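Long-range contact in AxyAgu115A (Amphibacillus xylanus NBRC 15112, PDB 6NPS), which is a family GH115 alpha-glucuronidase, a glycoside hydrolase that probably removes glucuronic acid side groups from xylans such as arabinoglucuronoxylan: residues V168-W179 with R444-I454. The protein carries 3 engineered substitutions. Sequence-based numbering, arbitrary orientation.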
loop_
_atom_site.group_PDB
_atom_site.type_symbol
_atom_site.label_atom_id
_atom_site.label_comp_id
_atom_site.label_asym_id
_atom_site.label_seq_id
_atom_site.Cartn_x
_atom_site.Cartn_y
_atom_site.Cartn_z
ATOM N N VAL A 168 -1.492 51.524 7.202
ATOM C CA VAL A 168 -1.094 50.755 8.377
ATOM C C VAL A 168 0.170 51.396 8.970
ATOM O O VAL A 168 1.145 51.671 8.256
ATOM C CB VAL A 168 -0.882 49.253 8.054
ATOM C CG1 VAL A 168 -0.345 48.499 9.323
ATOM C CG2 VAL A 168 -2.194 48.601 7.492
ATOM N N LYS A 169 0.166 51.616 10.281
ATOM C CA LYS A 169 1.225 52.434 10.885
ATOM C C LYS A 169 2.610 51.776 10.828
ATOM O O LYS A 169 3.611 52.450 10.510
ATOM C CB LYS A 169 0.880 52.772 12.323
ATOM C CG LYS A 169 1.833 53.862 12.879
ATOM C CD LYS A 169 1.418 54.304 14.290
ATOM C CE LYS A 169 2.266 55.489 14.770
ATOM N NZ LYS A 169 1.973 55.868 16.195
ATOM N N TYR A 170 2.702 50.475 11.144
ATOM C CA TYR A 170 3.961 49.725 11.093
ATOM C C TYR A 170 3.824 48.547 10.127
ATOM O O TYR A 170 2.891 47.747 10.256
ATOM C CB TYR A 170 4.329 49.208 12.473
ATOM C CG TYR A 170 4.433 50.316 13.508
ATOM C CD1 TYR A 170 5.447 51.280 13.424
ATOM C CD2 TYR A 170 3.506 50.427 14.556
ATOM C CE1 TYR A 170 5.575 52.252 14.368
ATOM C CE2 TYR A 170 3.634 51.444 15.524
ATOM C CZ TYR A 170 4.670 52.346 15.406
ATOM O OH TYR A 170 4.837 53.372 16.313
ATOM N N ARG A 171 4.764 48.429 9.182
ATOM C CA ARG A 171 4.572 47.564 8.002
ATOM C C ARG A 171 5.908 46.906 7.691
ATOM O O ARG A 171 6.892 47.614 7.445
ATOM C CB ARG A 171 4.105 48.357 6.751
ATOM C CG ARG A 171 2.907 49.317 6.898
ATOM C CD ARG A 171 2.767 50.283 5.673
ATOM N NE ARG A 171 3.987 51.052 5.414
ATOM C CZ ARG A 171 4.408 52.075 6.168
ATOM N NH1 ARG A 171 3.678 52.484 7.221
ATOM N NH2 ARG A 171 5.531 52.708 5.834
ATOM N N GLY A 172 5.977 45.577 7.704
ATOM C CA GLY A 172 7.250 44.974 7.355
ATOM C C GLY A 172 7.229 43.461 7.340
ATOM O O GLY A 172 6.182 42.827 7.174
ATOM N N PHE A 173 8.417 42.890 7.553
ATOM C CA PHE A 173 8.576 41.460 7.482
ATOM C C PHE A 173 9.631 40.960 8.479
ATOM O O PHE A 173 10.381 41.720 9.103
ATOM C CB PHE A 173 8.908 41.025 6.038
ATOM C CG PHE A 173 10.208 41.632 5.470
ATOM C CD1 PHE A 173 11.471 41.071 5.780
ATOM C CD2 PHE A 173 10.162 42.722 4.606
ATOM C CE1 PHE A 173 12.653 41.603 5.241
ATOM C CE2 PHE A 173 11.342 43.269 4.045
ATOM C CZ PHE A 173 12.597 42.706 4.365
ATOM N N PHE A 174 9.661 39.639 8.579
ATOM C CA PHE A 174 10.451 38.858 9.534
ATOM C C PHE A 174 11.274 37.886 8.701
ATOM O O PHE A 174 10.703 37.050 7.983
ATOM C CB PHE A 174 9.494 38.091 10.461
ATOM C CG PHE A 174 10.145 37.114 11.408
ATOM C CD1 PHE A 174 11.453 37.293 11.857
ATOM C CD2 PHE A 174 9.402 36.033 11.894
ATOM C CE1 PHE A 174 12.027 36.389 12.742
ATOM C CE2 PHE A 174 9.962 35.129 12.797
ATOM C CZ PHE A 174 11.285 35.314 13.221
ATOM N N ILE A 175 12.591 38.050 8.720
ATOM C CA ILE A 175 13.494 37.043 8.173
ATOM C C ILE A 175 13.562 35.885 9.166
ATOM O O ILE A 175 14.115 36.042 10.256
ATOM C CB ILE A 175 14.884 37.638 7.940
ATOM C CG1 ILE A 175 14.786 38.884 7.072
ATOM C CG2 ILE A 175 15.862 36.570 7.375
ATOM C CD1 ILE A 175 16.022 39.768 7.254
ATOM N N ASN A 176 13.029 34.718 8.803
ATOM C CA ASN A 176 12.940 33.609 9.746
ATOM C C ASN A 176 13.279 32.306 9.029
ATOM O O ASN A 176 13.561 32.288 7.832
ATOM C CB ASN A 176 11.546 33.530 10.382
ATOM C CG ASN A 176 11.462 32.514 11.551
ATOM O OD1 ASN A 176 10.446 31.830 11.723
ATOM N ND2 ASN A 176 12.532 32.425 12.352
ATOM N N ASP A 177 13.264 31.201 9.775
ATOM C CA ASP A 177 13.498 29.882 9.198
ATOM C C ASP A 177 14.727 29.914 8.290
ATOM O O ASP A 177 14.721 29.405 7.166
ATOM C CB ASP A 177 12.247 29.407 8.442
ATOM C CG ASP A 177 10.940 29.817 9.135
ATOM O OD1 ASP A 177 10.736 29.414 10.301
ATOM O OD2 ASP A 177 10.113 30.535 8.531
ATOM N N GLU A 178 15.784 30.575 8.773
ATOM C CA GLU A 178 16.813 31.063 7.867
ATOM C C GLU A 178 17.953 30.072 7.658
ATOM O O GLU A 178 18.893 30.381 6.919
ATOM C CB GLU A 178 17.339 32.435 8.339
ATOM C CG GLU A 178 18.179 32.433 9.637
ATOM C CD GLU A 178 17.334 32.789 10.855
ATOM O OE1 GLU A 178 16.078 32.691 10.777
ATOM O OE2 GLU A 178 17.909 33.136 11.892
ATOM N N TRP A 179 17.873 28.873 8.249
ATOM C CA TRP A 179 18.864 27.859 7.970
ATOM C C TRP A 179 18.188 26.685 7.280
ATOM O O TRP A 179 17.066 26.326 7.651
ATOM C CB TRP A 179 19.567 27.375 9.252
ATOM C CG TRP A 179 20.590 28.374 9.759
ATOM C CD1 TRP A 179 20.403 29.310 10.740
ATOM C CD2 TRP A 179 21.941 28.557 9.282
ATOM N NE1 TRP A 179 21.553 30.060 10.910
ATOM C CE2 TRP A 179 22.509 29.622 10.029
ATOM C CE3 TRP A 179 22.724 27.929 8.302
ATOM C CZ2 TRP A 179 23.823 30.066 9.826
ATOM C CZ3 TRP A 179 24.027 28.375 8.101
ATOM C CH2 TRP A 179 24.562 29.431 8.863
ATOM N N ARG A 444 -5.097 47.511 12.362
ATOM C CA ARG A 444 -4.597 48.548 11.478
ATOM C C ARG A 444 -3.306 49.198 11.934
ATOM O O ARG A 444 -2.803 50.069 11.223
ATOM C CB ARG A 444 -5.657 49.646 11.305
ATOM C CG ARG A 444 -6.882 49.150 10.590
ATOM C CD ARG A 444 -7.977 50.173 10.557
ATOM N NE ARG A 444 -9.202 49.556 10.080
ATOM C CZ ARG A 444 -10.328 50.219 9.849
ATOM N NH1 ARG A 444 -10.378 51.545 10.047
ATOM N NH2 ARG A 444 -11.408 49.568 9.455
ATOM N N ASP A 445 -2.752 48.818 13.076
ATOM C CA ASP A 445 -1.565 49.509 13.562
ATOM C C ASP A 445 -0.264 48.833 13.162
ATOM O O ASP A 445 0.737 49.517 12.926
ATOM C CB ASP A 445 -1.640 49.642 15.076
ATOM C CG ASP A 445 -2.543 50.806 15.491
ATOM O OD1 ASP A 445 -3.783 50.713 15.292
ATOM O OD2 ASP A 445 -2.006 51.825 15.980
ATOM N N LEU A 446 -0.250 47.514 13.041
ATOM C CA LEU A 446 1.003 46.854 12.717
ATOM C C LEU A 446 0.703 45.622 11.882
ATOM O O LEU A 446 -0.178 44.840 12.242
ATOM C CB LEU A 446 1.745 46.474 14.021
ATOM C CG LEU A 446 3.124 45.835 13.870
ATOM C CD1 LEU A 446 3.999 46.134 15.119
ATOM C CD2 LEU A 446 2.978 44.342 13.742
ATOM N N TRP A 447 1.442 45.433 10.783
ATOM C CA TRP A 447 1.314 44.243 9.953
ATOM C C TRP A 447 2.714 43.732 9.687
ATOM O O TRP A 447 3.541 44.462 9.124
ATOM C CB TRP A 447 0.660 44.516 8.576
ATOM C CG TRP A 447 -0.820 44.681 8.482
ATOM C CD1 TRP A 447 -1.720 44.877 9.509
ATOM C CD2 TRP A 447 -1.582 44.710 7.267
ATOM N NE1 TRP A 447 -2.988 45.003 8.996
ATOM C CE2 TRP A 447 -2.929 44.917 7.620
ATOM C CE3 TRP A 447 -1.251 44.582 5.908
ATOM C CZ2 TRP A 447 -3.942 44.995 6.671
ATOM C CZ3 TRP A 447 -2.287 44.657 4.954
ATOM C CH2 TRP A 447 -3.604 44.882 5.357
ATOM N N ILE A 448 2.982 42.474 10.016
ATOM C CA ILE A 448 4.287 41.921 9.682
ATOM C C ILE A 448 4.094 40.505 9.124
ATOM O O ILE A 448 3.221 39.760 9.581
ATOM C CB ILE A 448 5.203 41.962 10.926
ATOM C CG1 ILE A 448 6.603 41.425 10.580
ATOM C CG2 ILE A 448 4.540 41.220 12.116
ATOM C CD1 ILE A 448 7.727 41.892 11.560
ATOM N N VAL A 449 4.886 40.131 8.119
ATOM C CA VAL A 449 4.754 38.797 7.527
ATOM C C VAL A 449 6.063 38.038 7.661
ATOM O O VAL A 449 7.137 38.585 7.441
ATOM C CB VAL A 449 4.254 38.859 6.058
ATOM C CG1 VAL A 449 5.133 39.824 5.185
ATOM C CG2 VAL A 449 4.241 37.445 5.418
ATOM N N ASN A 450 5.967 36.760 8.041
ATOM C CA ASN A 450 7.120 35.872 8.015
ATOM C C ASN A 450 7.441 35.474 6.577
ATOM O O ASN A 450 6.632 34.793 5.920
ATOM C CB ASN A 450 6.826 34.620 8.862
ATOM C CG ASN A 450 8.029 33.699 9.016
ATOM O OD1 ASN A 450 8.910 33.602 8.143
ATOM N ND2 ASN A 450 8.079 33.009 10.160
ATOM N N VAL A 451 8.621 35.869 6.088
ATOM C CA VAL A 451 8.987 35.608 4.690
ATOM C C VAL A 451 10.125 34.611 4.588
ATOM O O VAL A 451 10.754 34.528 3.540
ATOM C CB VAL A 451 9.368 36.887 3.920
ATOM C CG1 VAL A 451 8.180 37.807 3.688
ATOM C CG2 VAL A 451 10.552 37.584 4.640
ATOM N N GLY A 452 10.422 33.869 5.661
ATOM C CA GLY A 452 11.508 32.902 5.577
ATOM C C GLY A 452 12.827 33.527 5.153
ATOM O O GLY A 452 13.274 34.507 5.755
ATOM N N ASP A 453 13.440 32.988 4.097
ATOM C CA ASP A 453 14.700 33.493 3.568
ATOM C C ASP A 453 14.490 34.545 2.496
ATOM O O ASP A 453 15.432 34.834 1.758
ATOM C CB ASP A 453 15.494 32.349 2.942
ATOM C CG ASP A 453 15.690 31.204 3.908
ATOM O OD1 ASP A 453 14.817 30.310 3.942
ATOM O OD2 ASP A 453 16.692 31.204 4.653
ATOM N N ILE A 454 13.278 35.105 2.400
ATOM C CA ILE A 454 12.887 36.195 1.498
ATOM C C ILE A 454 12.810 35.758 0.044
ATOM O O ILE A 454 11.829 36.054 -0.644
ATOM C CB ILE A 454 13.818 37.415 1.621
ATOM C CG1 ILE A 454 13.967 37.863 3.086
ATOM C CG2 ILE A 454 13.254 38.531 0.729
ATOM C CD1 ILE A 454 15.113 38.845 3.338
#
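Val-168 lays its CG2 methyl over one face of the Trp-447 indole, 3.9 Å from the centroid of the five-membered ring. The valine's CG1 lies anti to the backbone N (chi1 175°), which turns CG2 to the ring. Between strands 170-174 and 446-450, Tyr-170 and Gly-172 each give and receive backbone hydrogen bonds, Trp-447 N to Tyr-170 O being 2.8 Å long. This parallel pairing joins the first and last strands of the eight-stranded barrel, consistent with the TIM-barrel clan of the family.

Side chains alternate between the two faces along each strand. Trp-447 and Val-449 pack on helix 458-469; Phe-173 shares their face but brings CD1 to 3.8 Å from Val-451 CG2 and meets Ile-454 CD1 with CE1. On the barrel interior, Leu-446 CG packs against Tyr-170 CB, and Phe-174 runs beside Asn-450, its ring 55° from the amide plane, with CD2 3.7 Å from ND2.

Asn-450 OD1 takes the backbone N-H of Gly-452 in an Asx turn, 2.9 Å and nearly straight at 163°, while its ND2 bonds to Tyr-408 OH. An alanine here would remove both bonds and would probably leave Gly-452 N without its side-chain acceptor and the turn less firmly fixed. Beyond the strands, Asn-176 N bonds to Gly-452 O, and Asp-453 OD2 accepts from Phe-182 N at helix 181-190. The C-terminal end thus combines apolar packing, Ile-175 CG1 on Ile-454 CD1 at 3.7 Å, with the polar groups of Asn-450, Asp-177 and Asp-453. A bound glycerol, probably from the crystallisation liquor, lies near Asn-176 and may mark a pocket; this mix suits the strand end where TIM-barrel hydrolases carry their active sites.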